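Local coordinates for protein adenosine kinase, putative (Trypanosoma brucei, PDB 3OTX) that probably phosphorylates adenosine to AMP with ATP as phosphate donor, the single step of this purine salvage route, as a PfkB-family kinase, at residues 8-13 against 162-168. The protein carries 1 engineered substitution. Sequence-based numbering, arbitrary orientation.
Sequences LRVYVQ and ESRIFYF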
loop_
_atom_site.group_PDB
_atom_site.type_symbol
_atom_site.label_atom_id
_atom_site.label_comp_id
_atom_site.label_asym_id
_atom_site.label_seq_id
_atom_site.Cartn_x
_atom_site.Cartn_y
_atom_site.Cartn_z
ATOM N N LEU A 8 -7.783 -7.268 16.071
ATOM C CA LEU A 8 -6.702 -6.457 16.604
ATOM C C LEU A 8 -6.686 -5.119 15.890
ATOM O O LEU A 8 -6.966 -5.026 14.683
ATOM C CB LEU A 8 -5.356 -7.117 16.373
ATOM C CG LEU A 8 -5.138 -8.458 17.088
ATOM C CD1 LEU A 8 -3.818 -9.039 16.628
ATOM C CD2 LEU A 8 -5.183 -8.308 18.625
ATOM N N ARG A 9 -6.352 -4.082 16.637
ATOM C CA ARG A 9 -6.219 -2.733 16.056
ATOM C C ARG A 9 -5.012 -2.622 15.121
ATOM O O ARG A 9 -3.911 -3.127 15.399
ATOM C CB ARG A 9 -6.144 -1.690 17.182
ATOM C CG ARG A 9 -7.451 -1.543 17.978
ATOM C CD ARG A 9 -8.332 -0.466 17.358
ATOM N NE ARG A 9 -7.688 0.851 17.349
ATOM C CZ ARG A 9 -8.297 1.998 17.044
ATOM N NH1 ARG A 9 -9.583 2.027 16.724
ATOM N NH2 ARG A 9 -7.614 3.130 17.062
ATOM N N VAL A 10 -5.259 -1.958 13.988
ATOM C CA VAL A 10 -4.306 -1.824 12.916
ATOM C C VAL A 10 -3.939 -0.357 12.761
ATOM O O VAL A 10 -4.819 0.527 12.783
ATOM C CB VAL A 10 -4.899 -2.386 11.591
ATOM C CG1 VAL A 10 -3.974 -2.077 10.433
ATOM C CG2 VAL A 10 -5.093 -3.921 11.684
ATOM N N TYR A 11 -2.643 -0.104 12.634
ATOM C CA TYR A 11 -2.105 1.218 12.379
ATOM C C TYR A 11 -1.546 1.223 10.982
ATOM O O TYR A 11 -0.674 0.394 10.673
ATOM C CB TYR A 11 -0.965 1.482 13.377
ATOM C CG TYR A 11 -0.260 2.817 13.226
ATOM C CD1 TYR A 11 -0.612 3.883 14.079
ATOM C CD2 TYR A 11 0.763 3.004 12.279
ATOM C CE1 TYR A 11 0.005 5.122 13.963
ATOM C CE2 TYR A 11 1.403 4.264 12.152
ATOM C CZ TYR A 11 1.007 5.305 12.996
ATOM O OH TYR A 11 1.653 6.519 12.883
ATOM N N VAL A 12 -2.022 2.142 10.139
ATOM C CA VAL A 12 -1.520 2.245 8.770
ATOM C C VAL A 12 -0.951 3.635 8.552
ATOM O O VAL A 12 -1.564 4.622 8.967
ATOM C CB VAL A 12 -2.687 2.071 7.759
ATOM C CG1 VAL A 12 -2.238 2.352 6.289
ATOM C CG2 VAL A 12 -3.323 0.686 7.891
ATOM N N GLN A 13 0.196 3.722 7.876
ATOM C CA GLN A 13 0.787 5.030 7.553
ATOM C C GLN A 13 1.205 5.033 6.098
ATOM O O GLN A 13 1.827 4.070 5.590
ATOM C CB GLN A 13 1.970 5.332 8.496
ATOM C CG GLN A 13 2.644 6.704 8.243
ATOM C CD GLN A 13 3.419 7.235 9.437
ATOM O OE1 GLN A 13 4.422 7.975 9.277
ATOM N NE2 GLN A 13 2.966 6.909 10.626
ATOM N N GLU A 162 -2.232 1.627 21.111
ATOM C CA GLU A 162 -3.403 0.737 21.119
ATOM C C GLU A 162 -3.409 -0.303 19.973
ATOM O O GLU A 162 -4.206 -1.253 19.982
ATOM C CB GLU A 162 -4.701 1.559 21.146
ATOM C CG GLU A 162 -4.970 2.271 19.851
ATOM C CD GLU A 162 -6.017 3.373 19.949
ATOM O OE1 GLU A 162 -6.585 3.613 21.039
ATOM O OE2 GLU A 162 -6.252 4.014 18.907
ATOM N N SER A 163 -2.519 -0.121 18.993
ATOM C CA SER A 163 -2.460 -1.000 17.806
ATOM C C SER A 163 -1.545 -2.187 18.039
ATOM O O SER A 163 -0.600 -2.123 18.865
ATOM C CB SER A 163 -1.972 -0.203 16.574
ATOM O OG SER A 163 -2.876 0.859 16.303
ATOM N N ARG A 164 -1.810 -3.273 17.317
ATOM C CA ARG A 164 -0.948 -4.469 17.416
ATOM C C ARG A 164 -0.394 -4.903 16.065
ATOM O O ARG A 164 0.515 -5.719 16.009
ATOM C CB ARG A 164 -1.659 -5.638 18.108
ATOM C CG ARG A 164 -2.022 -5.355 19.539
ATOM C CD ARG A 164 -0.759 -5.170 20.393
ATOM N NE ARG A 164 -1.082 -4.940 21.797
ATOM C CZ ARG A 164 -1.254 -3.730 22.345
ATOM N NH1 ARG A 164 -1.122 -2.611 21.607
ATOM N NH2 ARG A 164 -1.553 -3.659 23.643
ATOM N N ILE A 165 -0.948 -4.346 14.993
ATOM C CA ILE A 165 -0.448 -4.601 13.636
ATOM C C ILE A 165 -0.141 -3.231 13.005
ATOM O O ILE A 165 -0.985 -2.341 13.044
ATOM C CB ILE A 165 -1.498 -5.360 12.778
ATOM C CG1 ILE A 165 -1.780 -6.753 13.324
ATOM C CG2 ILE A 165 -1.033 -5.434 11.313
ATOM C CD1 ILE A 165 -3.117 -7.356 12.860
ATOM N N PHE A 166 1.075 -3.077 12.489
ATOM C CA PHE A 166 1.560 -1.826 11.923
ATOM C C PHE A 166 1.888 -2.105 10.478
ATOM O O PHE A 166 2.685 -3.000 10.180
ATOM C CB PHE A 166 2.800 -1.366 12.704
ATOM C CG PHE A 166 2.508 -1.068 14.160
ATOM C CD1 PHE A 166 2.413 -2.107 15.095
ATOM C CD2 PHE A 166 2.300 0.254 14.579
ATOM C CE1 PHE A 166 2.146 -1.832 16.425
ATOM C CE2 PHE A 166 2.009 0.522 15.929
ATOM C CZ PHE A 166 1.942 -0.517 16.835
ATOM N N TYR A 167 1.255 -1.337 9.585
ATOM C CA TYR A 167 1.488 -1.500 8.169
ATOM C C TYR A 167 1.914 -0.170 7.577
ATOM O O TYR A 167 1.174 0.838 7.672
ATOM C CB TYR A 167 0.222 -2.002 7.460
ATOM C CG TYR A 167 0.345 -1.919 5.959
ATOM C CD1 TYR A 167 1.177 -2.794 5.265
ATOM C CD2 TYR A 167 -0.330 -0.940 5.256
ATOM C CE1 TYR A 167 1.307 -2.701 3.882
ATOM C CE2 TYR A 167 -0.207 -0.846 3.876
ATOM C CZ TYR A 167 0.614 -1.722 3.219
ATOM O OH TYR A 167 0.728 -1.617 1.851
ATOM N N PHE A 168 3.082 -0.180 6.943
ATOM C CA PHE A 168 3.558 0.966 6.188
ATOM C C PHE A 168 3.729 0.587 4.748
ATOM O O PHE A 168 4.220 -0.495 4.458
ATOM C CB PHE A 168 4.918 1.427 6.707
ATOM C CG PHE A 168 4.838 2.305 7.912
ATOM C CD1 PHE A 168 4.233 1.862 9.108
ATOM C CD2 PHE A 168 5.426 3.557 7.887
ATOM C CE1 PHE A 168 4.164 2.701 10.239
ATOM C CE2 PHE A 168 5.391 4.387 9.017
ATOM C CZ PHE A 168 4.748 3.944 10.197
HETATM O O HOH W 1 -5.599 1.529 15.340
#
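Glu162, at the end of helix 154-162, makes a salt bridge with Arg9: its OE2 lies 2.5 Å from Arg9 NH2, with carboxylate and guanidinium planes 82° apart, so one nitrogen, not a flat two-point pairing, carries the contact. Ser163 OG accepts a hydrogen bond from a water that also donates to Val10 O; Ser163 OG is also hydrogen-bonded to Ala159 O in the preceding helix. Arg9 O takes two N-H donors, Ile165 N (3.2 Å) in the carbonyl plane and Arg164 N (2.8 Å) tilted from it. Ile165 O receives Tyr11 N at 2.8 Å, while Ile165 CB meets Val10 CG2 (4.0 Å) on the face covered by helix 300-311. On the other face, which helix 177-189 covers, Phe166 CD2 reaches Tyr11 CB. Tyr167 joins the ladder twice, N to Tyr11 O and O to Gln13 N, and turns a ring edge to Val12 CG1. Phe168 offers a ring face to Gln13 CB in a CH-pi contact, 3.6 Å from the centroid and 16° off the normal; Gln13 CG, anti to the backbone N (chi1 -179°), leads an extended chain that carries NE2 to 3.5 Å from Phe168 CZ. The strands are central neighbours in the large sheet of the ribokinase-like fold. Polar bonding thus concentrates in the backbone ladder and the Arg9–Glu162 pair, with mostly carbon packing on both faces, fixing strand register where the Tyr167 side chain lies about 5 Å from that of Asp301, the predicted proton acceptor.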